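Local coordinates for protein 5-oxoprolinase subunit C (Escherichia coli, PDB 5DUD) that catalyses, as one subunit of 5-oxoprolinase, the cleavage of 5-oxoproline to L-glutamate coupled to hydrolysis of ATP to ADP and phosphate, at residues R22-L32 with L245-G253; A36-V44 with G68-G76. All blocks are in the same frame, centred on the assembly; numbering follows the deposited sequence.

Contact 1 (R22-L32 with L245-G253)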
ATOM      1  N   ARG A  22       8.096   1.604  -3.047  1.00 32.76           N
ATOM      2  CA  ARG A  22       6.859   1.476  -3.833  1.00 32.06           C
ATOM      3  C   ARG A  22       7.166   1.040  -5.269  1.00 36.43           C
ATOM      4  O   ARG A  22       6.311   0.437  -5.918  1.00 35.91           O
ATOM      5  CB  ARG A  22       6.066   2.782  -3.868  1.00 31.60           C
ATOM      6  CG  ARG A  22       5.225   3.048  -2.624  1.00 40.89           C
ATOM      7  CD  ARG A  22       3.766   3.272  -3.007  1.00 51.64           C
ATOM      8  NE  ARG A  22       2.958   3.802  -1.910  1.00 61.43           N
ATOM      9  CZ  ARG A  22       2.935   5.074  -1.509  1.00 76.83           C
ATOM     10  NH1 ARG A  22       3.708   5.983  -2.101  1.00 64.29           N
ATOM     11  NH2 ARG A  22       2.151   5.445  -0.506  1.00 64.80           N
ATOM     12  N   GLN A  23       8.389   1.357  -5.760  1.00 33.68           N
ATOM     13  CA  GLN A  23       8.861   0.988  -7.101  1.00 34.29           C
ATOM     14  C   GLN A  23       9.092  -0.536  -7.236  1.00 38.58           C
ATOM     15  O   GLN A  23       9.093  -1.044  -8.354  1.00 38.71           O
ATOM     16  CB  GLN A  23      10.168   1.731  -7.430  1.00 36.47           C
ATOM     17  N   SER A  24       9.284  -1.259  -6.104  1.00 34.85           N
ATOM     18  CA  SER A  24       9.500  -2.709  -6.080  1.00 34.98           C
ATOM     19  C   SER A  24       8.268  -3.515  -5.574  1.00 38.10           C
ATOM     20  O   SER A  24       8.421  -4.687  -5.238  1.00 38.35           O
ATOM     21  CB  SER A  24      10.709  -3.027  -5.210  1.00 38.88           C
ATOM     22  OG  SER A  24      11.828  -2.223  -5.545  1.00 48.36           O
ATOM     23  N   GLY A  25       7.076  -2.913  -5.575  1.00 33.43           N
ATOM     24  CA  GLY A  25       5.840  -3.585  -5.189  1.00 32.70           C
ATOM     25  C   GLY A  25       5.565  -3.737  -3.709  1.00 36.28           C
ATOM     26  O   GLY A  25       4.694  -4.527  -3.343  1.00 35.60           O
ATOM     27  N   ILE A  26       6.254  -2.965  -2.845  1.00 33.05           N
ATOM     28  CA  ILE A  26       6.054  -3.027  -1.393  1.00 32.62           C
ATOM     29  C   ILE A  26       5.162  -1.865  -0.959  1.00 35.84           C
ATOM     30  O   ILE A  26       5.499  -0.706  -1.202  1.00 35.06           O
ATOM     31  CB  ILE A  26       7.421  -3.031  -0.635  1.00 36.26           C
ATOM     32  CG1 ILE A  26       8.119  -4.390  -0.816  1.00 37.53           C
ATOM     33  CG2 ILE A  26       7.249  -2.691   0.871  1.00 36.67           C
ATOM     34  CD1 ILE A  26       9.694  -4.395  -0.731  1.00 45.66           C
ATOM     35  N   SER A  27       4.050  -2.178  -0.273  1.00 32.35           N
ATOM     36  CA  SER A  27       3.121  -1.178   0.256  1.00 31.58           C
ATOM     37  C   SER A  27       3.756  -0.508   1.473  1.00 35.66           C
ATOM     38  O   SER A  27       4.460  -1.183   2.223  1.00 35.38           O
ATOM     39  CB  SER A  27       1.797  -1.839   0.628  1.00 34.76           C
ATOM     40  OG  SER A  27       1.364  -2.741  -0.379  1.00 44.75           O
ATOM     41  N   HIS A  28       3.558   0.814   1.649  1.00 32.38           N
ATOM     42  CA  HIS A  28       4.174   1.557   2.751  1.00 32.37           C
ATOM     43  C   HIS A  28       3.551   1.193   4.114  1.00 35.83           C
ATOM     44  O   HIS A  28       4.249   1.278   5.125  1.00 35.73           O
ATOM     45  CB  HIS A  28       4.117   3.082   2.511  1.00 33.05           C
ATOM     46  CG  HIS A  28       2.821   3.734   2.882  1.00 36.04           C
ATOM     47  ND1 HIS A  28       2.747   4.653   3.913  1.00 37.68           N
ATOM     48  CD2 HIS A  28       1.586   3.577   2.354  1.00 37.56           C
ATOM     49  CE1 HIS A  28       1.485   5.042   3.967  1.00 36.69           C
ATOM     50  NE2 HIS A  28       0.745   4.409   3.056  1.00 36.97           N
ATOM     51  N   CYS A  29       2.264   0.782   4.139  1.00 31.80           N
ATOM     52  CA  CYS A  29       1.540   0.380   5.352  1.00 31.25           C
ATOM     53  C   CYS A  29       1.561   1.523   6.411  1.00 34.09           C
ATOM     54  O   CYS A  29       1.394   2.681   6.031  1.00 33.61           O
ATOM     55  CB  CYS A  29       2.083  -0.938   5.901  1.00 32.07           C
ATOM     56  SG  CYS A  29       2.172  -2.271   4.675  1.00 36.50           S
ATOM     57  N   GLY A  30       1.734   1.211   7.695  1.00 29.87           N
ATOM     58  CA  GLY A  30       1.715   2.219   8.746  1.00 29.20           C
ATOM     59  C   GLY A  30       0.302   2.402   9.244  1.00 31.43           C
ATOM     60  O   GLY A  30      -0.611   1.712   8.779  1.00 30.84           O
ATOM     61  N   ALA A  31       0.106   3.305  10.208  1.00 27.02           N
ATOM     62  CA  ALA A  31      -1.220   3.534  10.785  1.00 26.12           C
ATOM     63  C   ALA A  31      -2.194   4.128   9.770  1.00 28.04           C
ATOM     64  O   ALA A  31      -1.825   5.009   8.995  1.00 27.30           O
ATOM     65  CB  ALA A  31      -1.125   4.450  11.999  1.00 27.05           C
ATOM     66  N   LEU A  32      -3.422   3.600   9.755  1.00 23.57           N
ATOM     67  CA  LEU A  32      -4.505   4.092   8.897  1.00 22.82           C
ATOM     68  C   LEU A  32      -4.841   5.527   9.327  1.00 25.45           C
ATOM     69  O   LEU A  32      -4.914   6.426   8.489  1.00 25.12           O
ATOM     70  CB  LEU A  32      -5.739   3.166   8.986  1.00 23.00           C
ATOM     71  CG  LEU A  32      -5.986   2.209   7.807  1.00 27.55           C
ATOM     72  CD1 LEU A  32      -4.710   1.517   7.356  1.00 27.53           C
ATOM     73  CD2 LEU A  32      -7.036   1.177   8.164  1.00 30.61           C
ATOM     74  N   LEU A 245      -8.528   2.933  -2.094  1.00 25.84           N
ATOM     75  CA  LEU A 245      -7.276   2.275  -1.721  1.00 25.36           C
ATOM     76  C   LEU A 245      -6.752   2.866  -0.421  1.00 29.15           C
ATOM     77  O   LEU A 245      -6.806   4.084  -0.254  1.00 28.61           O
ATOM     78  CB  LEU A 245      -6.239   2.437  -2.834  1.00 25.45           C
ATOM     79  CG  LEU A 245      -6.665   1.910  -4.203  1.00 30.79           C
ATOM     80  CD1 LEU A 245      -5.587   2.167  -5.242  1.00 31.06           C
ATOM     81  CD2 LEU A 245      -6.993   0.431  -4.146  1.00 33.88           C
ATOM     82  N   MET A 246      -6.267   2.017   0.504  1.00 25.90           N
ATOM     83  CA  MET A 246      -5.740   2.457   1.797  1.00 25.45           C
ATOM     84  C   MET A 246      -4.215   2.189   1.830  1.00 29.24           C
ATOM     85  O   MET A 246      -3.591   2.180   0.769  1.00 29.11           O
ATOM     86  CB  MET A 246      -6.513   1.778   2.950  1.00 27.91           C
ATOM     87  CG  MET A 246      -8.018   2.024   2.920  1.00 31.89           C
ATOM     88  SD  MET A 246      -8.519   3.766   2.945  1.00 36.05           S
ATOM     89  CE  MET A 246      -8.142   4.203   4.639  1.00 32.32           C
ATOM     90  N   ASN A 247      -3.601   2.026   3.017  1.00 25.39           N
ATOM     91  CA  ASN A 247      -2.144   1.907   3.139  1.00 25.12           C
ATOM     92  C   ASN A 247      -1.547   0.576   2.631  1.00 29.16           C
ATOM     93  O   ASN A 247      -0.511   0.627   1.974  1.00 28.72           O
ATOM     94  CB  ASN A 247      -1.708   2.137   4.584  1.00 25.36           C
ATOM     95  CG  ASN A 247      -2.110   3.483   5.153  1.00 45.25           C
ATOM     96  OD1 ASN A 247      -3.130   4.067   4.773  1.00 39.53           O
ATOM     97  ND2 ASN A 247      -1.353   3.987   6.118  1.00 37.27           N
ATOM     98  N   ASP A 248      -2.173  -0.589   2.912  1.00 26.16           N
ATOM     99  CA  ASP A 248      -1.660  -1.901   2.468  1.00 26.62           C
ATOM    100  C   ASP A 248      -2.042  -2.253   1.008  1.00 30.94           C
ATOM    101  O   ASP A 248      -1.698  -3.348   0.554  1.00 31.21           O
ATOM    102  CB  ASP A 248      -2.162  -3.020   3.404  1.00 28.70           C
ATOM    103  CG  ASP A 248      -1.520  -3.009   4.772  1.00 37.59           C
ATOM    104  OD1 ASP A 248      -1.082  -1.925   5.215  1.00 37.88           O
ATOM    105  OD2 ASP A 248      -1.493  -4.075   5.423  1.00 42.98           O
ATOM    106  N   ALA A 249      -2.713  -1.346   0.257  1.00 27.09           N
ATOM    107  CA  ALA A 249      -3.149  -1.576  -1.130  1.00 27.37           C
ATOM    108  C   ALA A 249      -2.019  -1.912  -2.110  1.00 31.44           C
ATOM    109  O   ALA A 249      -0.842  -1.716  -1.816  1.00 30.83           O
ATOM    110  CB  ALA A 249      -3.866  -0.337  -1.656  1.00 28.07           C
ATOM    111  N   GLN A 250      -2.424  -2.375  -3.305  1.00 28.60           N
ATOM    112  CA  GLN A 250      -1.536  -2.662  -4.435  1.00 28.96           C
ATOM    113  C   GLN A 250      -0.788  -1.415  -4.881  1.00 32.35           C
ATOM    114  O   GLN A 250      -1.396  -0.344  -4.934  1.00 31.71           O
ATOM    115  CB  GLN A 250      -2.359  -3.147  -5.645  1.00 31.10           C
ATOM    116  CG  GLN A 250      -2.581  -4.633  -5.742  1.00 50.55           C
ATOM    117  CD  GLN A 250      -3.099  -4.979  -7.121  1.00 72.97           C
ATOM    118  OE1 GLN A 250      -2.330  -5.279  -8.041  1.00 69.24           O
ATOM    119  NE2 GLN A 250      -4.402  -4.841  -7.334  1.00 66.50           N
ATOM    120  N   THR A 251       0.483  -1.545  -5.297  1.00 28.70           N
ATOM    121  CA  THR A 251       1.202  -0.390  -5.832  1.00 28.14           C
ATOM    122  C   THR A 251       0.821  -0.109  -7.304  1.00 31.96           C
ATOM    123  O   THR A 251       0.903   1.044  -7.711  1.00 30.87           O
ATOM    124  CB  THR A 251       2.707  -0.575  -5.710  1.00 35.80           C
ATOM    125  OG1 THR A 251       3.099  -1.712  -6.473  1.00 36.59           O
ATOM    126  CG2 THR A 251       3.161  -0.723  -4.264  1.00 33.06           C
ATOM    127  N   THR A 252       0.424  -1.146  -8.091  1.00 29.48           N
ATOM    128  CA  THR A 252       0.029  -1.006  -9.506  1.00 29.90           C
ATOM    129  C   THR A 252      -1.374  -1.576  -9.749  1.00 33.79           C
ATOM    130  O   THR A 252      -1.742  -2.571  -9.132  1.00 33.25           O
ATOM    131  CB  THR A 252       1.035  -1.721 -10.417  1.00 38.93           C
ATOM    132  OG1 THR A 252       1.185  -3.069  -9.980  1.00 38.70           O
ATOM    133  CG2 THR A 252       2.386  -1.014 -10.468  1.00 37.95           C
ATOM    134  N   GLY A 253      -2.129  -0.948 -10.648  1.00 30.80           N
ATOM    135  CA  GLY A 253      -3.476  -1.387 -11.004  1.00 31.16           C
ATOM    136  C   GLY A 253      -3.935  -0.853 -12.343  1.00 35.78           C
ATOM    137  O   GLY A 253      -3.442   0.180 -12.800  1.00 35.10           O
TER
HETATM  138  O   HOH W   1       2.063  -4.043  -4.124  1.00 24.40           O
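N247 reaches into loop 22-32 and meets residues 28-32. A chi1 of -58° sets its CG beside the backbone N, anti to the carbonyl carbon. CB lies 3.5 Å from C29 O, and both CB and CG touch H28 NE2. The amide plane is 26° from that of the H28 ring. OD1 has L32 CD1 as its apolar neighbour. At the tip, ND2 donates to C29 O at 3.0 Å, with an N-H...O angle of 151°, from above the carbonyl plane. A weak second bond runs to A31 O. With an alanine here, C29 O would probably lose its donor and A31 O its weak one, and a gap open beside H28 and L32. The meeting residues are irregular on both sides; only the ends of 245-253 are strand. They belong to the carboxyltransferase domain, of the cyclophilin-like clan. S27 OG donates to A249 O at 2.8 Å. C29 SG lies 3.3 Å from D248 OD1, and that carboxylate forms a salt bridge with R206. T251 CG2 packs on R22 O at 3.7 Å. One water accepts a hydrogen bond from T251 N and donates one to G25 O. R22 N is hydrogen-bonded to an acidic side chain of another protein's chain.

Contact 2 (A36-V44 with G68-G76)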
ATOM      1  N   ALA A  36      -3.510   9.983  14.658  1.00 21.95           N
ATOM      2  CA  ALA A  36      -3.740   9.383  15.979  1.00 22.10           C
ATOM      3  C   ALA A  36      -2.445   8.791  16.566  1.00 26.62           C
ATOM      4  O   ALA A  36      -2.119   9.088  17.713  1.00 26.99           O
ATOM      5  CB  ALA A  36      -4.812   8.315  15.909  1.00 22.66           C
ATOM      6  N   LEU A  37      -1.706   7.983  15.788  1.00 22.87           N
ATOM      7  CA  LEU A  37      -0.426   7.388  16.202  1.00 23.07           C
ATOM      8  C   LEU A  37       0.644   8.470  16.485  1.00 27.47           C
ATOM      9  O   LEU A  37       1.411   8.338  17.446  1.00 27.67           O
ATOM     10  CB  LEU A  37       0.062   6.434  15.087  1.00 22.85           C
ATOM     11  CG  LEU A  37       1.415   5.751  15.308  1.00 27.95           C
ATOM     12  CD1 LEU A  37       1.368   4.288  14.935  1.00 28.10           C
ATOM     13  CD2 LEU A  37       2.519   6.419  14.492  1.00 30.55           C
ATOM     14  N   ARG A  38       0.699   9.524  15.641  1.00 24.09           N
ATOM     15  CA  ARG A  38       1.675  10.611  15.795  1.00 24.60           C
ATOM     16  C   ARG A  38       1.473  11.357  17.108  1.00 29.30           C
ATOM     17  O   ARG A  38       2.448  11.560  17.822  1.00 29.68           O
ATOM     18  CB  ARG A  38       1.645  11.594  14.608  1.00 24.51           C
ATOM     19  CG  ARG A  38       2.345  11.025  13.381  1.00 33.29           C
ATOM     20  CD  ARG A  38       2.320  11.936  12.180  1.00 42.52           C
ATOM     21  NE  ARG A  38       3.072  11.349  11.071  1.00 51.83           N
ATOM     22  CZ  ARG A  38       3.148  11.846   9.840  1.00 66.46           C
ATOM     23  NH1 ARG A  38       2.513  12.976   9.533  1.00 56.18           N
ATOM     24  NH2 ARG A  38       3.856  11.228   8.907  1.00 52.16           N
ATOM     25  N   ILE A  39       0.222  11.702  17.462  1.00 25.80           N
ATOM     26  CA  ILE A  39      -0.094  12.397  18.721  1.00 26.40           C
ATOM     27  C   ILE A  39       0.284  11.521  19.927  1.00 30.95           C
ATOM     28  O   ILE A  39       0.862  12.033  20.885  1.00 31.29           O
ATOM     29  CB  ILE A  39      -1.595  12.808  18.768  1.00 29.39           C
ATOM     30  CG1 ILE A  39      -1.897  13.917  17.733  1.00 29.59           C
ATOM     31  CG2 ILE A  39      -2.015  13.270  20.170  1.00 31.13           C
ATOM     32  CD1 ILE A  39      -3.376  14.040  17.336  1.00 35.40           C
ATOM     33  N   ALA A  40      -0.035  10.210  19.869  1.00 27.33           N
ATOM     34  CA  ALA A  40       0.280   9.256  20.937  1.00 27.71           C
ATOM     35  C   ALA A  40       1.784   9.195  21.190  1.00 32.34           C
ATOM     36  O   ALA A  40       2.210   9.312  22.338  1.00 32.64           O
ATOM     37  CB  ALA A  40      -0.243   7.869  20.588  1.00 27.93           C
ATOM     38  N   ASN A  41       2.587   9.027  20.121  1.00 28.91           N
ATOM     39  CA  ASN A  41       4.048   8.973  20.253  1.00 29.55           C
ATOM     40  C   ASN A  41       4.595  10.329  20.716  1.00 34.89           C
ATOM     41  O   ASN A  41       5.551  10.367  21.491  1.00 35.65           O
ATOM     42  CB  ASN A  41       4.723   8.527  18.942  1.00 29.02           C
ATOM     43  CG  ASN A  41       4.496   7.073  18.596  1.00 44.52           C
ATOM     44  OD1 ASN A  41       4.652   6.181  19.436  1.00 37.37           O
ATOM     45  ND2 ASN A  41       4.203   6.782  17.334  1.00 34.33           N
ATOM     46  N   LEU A  42       3.974  11.432  20.268  1.00 31.49           N
ATOM     47  CA  LEU A  42       4.380  12.768  20.699  1.00 32.35           C
ATOM     48  C   LEU A  42       4.158  12.929  22.208  1.00 37.51           C
ATOM     49  O   LEU A  42       5.076  13.351  22.915  1.00 38.02           O
ATOM     50  CB  LEU A  42       3.636  13.866  19.914  1.00 32.04           C
ATOM     51  CG  LEU A  42       4.200  14.171  18.514  1.00 36.52           C
ATOM     52  CD1 LEU A  42       3.156  14.826  17.633  1.00 36.05           C
ATOM     53  CD2 LEU A  42       5.442  15.052  18.591  1.00 40.10           C
ATOM     54  N   LEU A  43       2.974  12.540  22.705  1.00 34.23           N
ATOM     55  CA  LEU A  43       2.655  12.625  24.134  1.00 35.18           C
ATOM     56  C   LEU A  43       3.674  11.866  24.981  1.00 40.48           C
ATOM     57  O   LEU A  43       4.097  12.397  26.003  1.00 41.11           O
ATOM     58  CB  LEU A  43       1.243  12.087  24.431  1.00 34.78           C
ATOM     59  CG  LEU A  43       0.083  12.990  24.035  1.00 39.07           C
ATOM     60  CD1 LEU A  43      -1.187  12.179  23.836  1.00 38.75           C
ATOM     61  CD2 LEU A  43      -0.129  14.092  25.069  1.00 42.40           C
ATOM     62  N   VAL A  44       4.105  10.660  24.546  1.00 37.21           N
ATOM     63  CA  VAL A  44       5.068   9.872  25.320  1.00 37.99           C
ATOM     64  C   VAL A  44       6.539  10.330  25.121  1.00 42.77           C
ATOM     65  O   VAL A  44       7.402   9.848  25.852  1.00 43.23           O
ATOM     66  CB  VAL A  44       4.928   8.340  25.117  1.00 41.45           C
ATOM     67  CG1 VAL A  44       3.619   7.835  25.716  1.00 40.96           C
ATOM     68  CG2 VAL A  44       5.061   7.913  23.664  1.00 40.33           C
ATOM     69  N   GLY A  68       7.063   3.511  33.512  1.00 42.77           N
ATOM     70  CA  GLY A  68       7.244   4.541  32.504  1.00 41.87           C
ATOM     71  C   GLY A  68       5.994   5.360  32.303  1.00 44.79           C
ATOM     72  O   GLY A  68       5.274   5.641  33.263  1.00 44.95           O
ATOM     73  N   TRP A  69       5.730   5.753  31.054  1.00 40.03           N
ATOM     74  CA  TRP A  69       4.559   6.555  30.685  1.00 38.92           C
ATOM     75  C   TRP A  69       3.868   5.929  29.485  1.00 41.01           C
ATOM     76  O   TRP A  69       4.502   5.179  28.741  1.00 40.27           O
ATOM     77  CB  TRP A  69       4.978   8.001  30.363  1.00 37.94           C
ATOM     78  CG  TRP A  69       5.787   8.663  31.442  1.00 40.50           C
ATOM     79  CD1 TRP A  69       7.129   8.537  31.652  1.00 44.47           C
ATOM     80  CD2 TRP A  69       5.305   9.566  32.442  1.00 41.20           C
ATOM     81  NE1 TRP A  69       7.509   9.290  32.739  1.00 45.37           N
ATOM     82  CE2 TRP A  69       6.410   9.938  33.237  1.00 46.68           C
ATOM     83  CE3 TRP A  69       4.045  10.099  32.745  1.00 42.20           C
ATOM     84  CZ2 TRP A  69       6.291  10.822  34.315  1.00 47.24           C
ATOM     85  CZ3 TRP A  69       3.930  10.984  33.805  1.00 44.92           C
ATOM     86  CH2 TRP A  69       5.041  11.326  34.585  1.00 47.07           C
ATOM     87  N   PHE A  70       2.569   6.230  29.291  1.00 36.60           N
ATOM     88  CA  PHE A  70       1.798   5.708  28.161  1.00 35.06           C
ATOM     89  C   PHE A  70       0.714   6.704  27.730  1.00 38.18           C
ATOM     90  O   PHE A  70       0.488   7.710  28.404  1.00 38.20           O
ATOM     91  CB  PHE A  70       1.177   4.339  28.503  1.00 36.76           C
ATOM     92  CG  PHE A  70      -0.177   4.370  29.176  1.00 38.38           C
ATOM     93  CD1 PHE A  70      -0.290   4.623  30.534  1.00 42.52           C
ATOM     94  CD2 PHE A  70      -1.333   4.098  28.458  1.00 39.68           C
ATOM     95  CE1 PHE A  70      -1.536   4.620  31.159  1.00 43.62           C
ATOM     96  CE2 PHE A  70      -2.580   4.113  29.082  1.00 42.74           C
ATOM     97  CZ  PHE A  70      -2.674   4.376  30.426  1.00 41.89           C
ATOM     98  N   ALA A  71       0.059   6.416  26.605  1.00 33.56           N
ATOM     99  CA  ALA A  71      -0.998   7.273  26.073  1.00 32.84           C
ATOM    100  C   ALA A  71      -1.916   6.498  25.131  1.00 35.37           C
ATOM    101  O   ALA A  71      -1.479   5.534  24.503  1.00 34.58           O
ATOM    102  CB  ALA A  71      -0.383   8.460  25.344  1.00 33.45           C
ATOM    103  N   LEU A  72      -3.190   6.924  25.037  1.00 31.49           N
ATOM    104  CA  LEU A  72      -4.201   6.321  24.158  1.00 30.63           C
ATOM    105  C   LEU A  72      -4.798   7.388  23.229  1.00 34.11           C
ATOM    106  O   LEU A  72      -5.039   8.505  23.676  1.00 33.98           O
ATOM    107  CB  LEU A  72      -5.318   5.669  24.981  1.00 31.16           C
ATOM    108  CG  LEU A  72      -5.061   4.293  25.594  1.00 36.28           C
ATOM    109  CD1 LEU A  72      -6.117   3.987  26.646  1.00 37.15           C
ATOM    110  CD2 LEU A  72      -5.048   3.195  24.527  1.00 38.09           C
ATOM    111  N   THR A  73      -4.977   7.065  21.936  1.00 30.21           N
ATOM    112  CA  THR A  73      -5.549   7.974  20.929  1.00 29.69           C
ATOM    113  C   THR A  73      -6.524   7.168  20.045  1.00 33.28           C
ATOM    114  O   THR A  73      -6.788   5.999  20.330  1.00 32.88           O
ATOM    115  CB  THR A  73      -4.430   8.653  20.103  1.00 36.67           C
ATOM    116  OG1 THR A  73      -3.517   7.651  19.681  1.00 34.91           O
ATOM    117  CG2 THR A  73      -3.699   9.762  20.870  1.00 36.02           C
ATOM    118  N   GLY A  74      -7.072   7.800  19.002  1.00 29.87           N
ATOM    119  CA  GLY A  74      -8.010   7.167  18.079  1.00 29.59           C
ATOM    120  C   GLY A  74      -9.417   7.096  18.643  1.00 34.40           C
ATOM    121  O   GLY A  74      -9.868   8.046  19.287  1.00 34.71           O
ATOM    122  N   ALA A  75     -10.119   5.970  18.423  1.00 31.32           N
ATOM    123  CA  ALA A  75     -11.486   5.781  18.915  1.00 32.03           C
ATOM    124  C   ALA A  75     -11.497   5.529  20.426  1.00 36.87           C
ATOM    125  O   ALA A  75     -10.710   4.720  20.917  1.00 36.33           O
ATOM    126  CB  ALA A  75     -12.143   4.617  18.194  1.00 32.82           C
ATOM    127  N   GLY A  76     -12.389   6.212  21.143  1.00 34.48           N
ATOM    128  CA  GLY A  76     -12.516   6.079  22.591  1.00 35.11           C
ATOM    129  C   GLY A  76     -13.202   4.788  22.990  1.00 39.78           C
ATOM    130  O   GLY A  76     -14.396   4.622  22.731  1.00 39.93           O
TER
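Helix 36-44 runs nearly antiparallel to strand 68-74, their axes at 164° and 7.3 Å apart at closest approach. T73 makes the polar link. Its OG1 donates to A36 O at 2.8 Å. The hydroxyl comes from above the carbonyl plane, 64° out of it. A36 O also accepts the helical bond from A40 N, which arrives from the opposite face, so two donors grip this oxygen. A chi1 of 48° sets OG1 between the backbone N and the carbonyl carbon of T73 and leaves CG2 to meet I39 CG2 at 4.0 Å. A40 CB lies 3.4 Å from T73 OG1. A36 CB rests on the backbone of G74. Toward the end of the helix the contact is apolar, with A71 the small residue on the strand side. A71 CB meets L43 CB and V44 CG1, each at 4.1 Å. V44 CG1 also lies over the F70 backbone, 3.7 Å from F70 C. Y112 and A114 of the adjacent strand 110-115 extend the surface under the helix, and helix 285-302 touches I39. This is helix-on-sheet packing, a helix laid along one face of an antiparallel sheet in the carboxyltransferase domain.

Overall arrangement
From the N terminus, the chain passes strand 12-14 and enters the loop 22-32, the first half of contact 1. Helix 34-44 follows next and supplies the first half of contact 2. After strands 52-56 and 60-64, strand 68-74 closes contact 2, with 23 residues between its segments. Contact 1 closes much later, at 245-253, after 212 intervening residues, so contact 2 lies within its span. Contact 2 ties a helix to the antiparallel sheet that holds strand 68-74. Contact 1 joins the loop leading into that helix to the segment that starts at the end of strand 243-245 of the mixed sheet. The contact centres are about 24 Å apart, yet A31 CB packs against L37 CD1 at 3.9 Å.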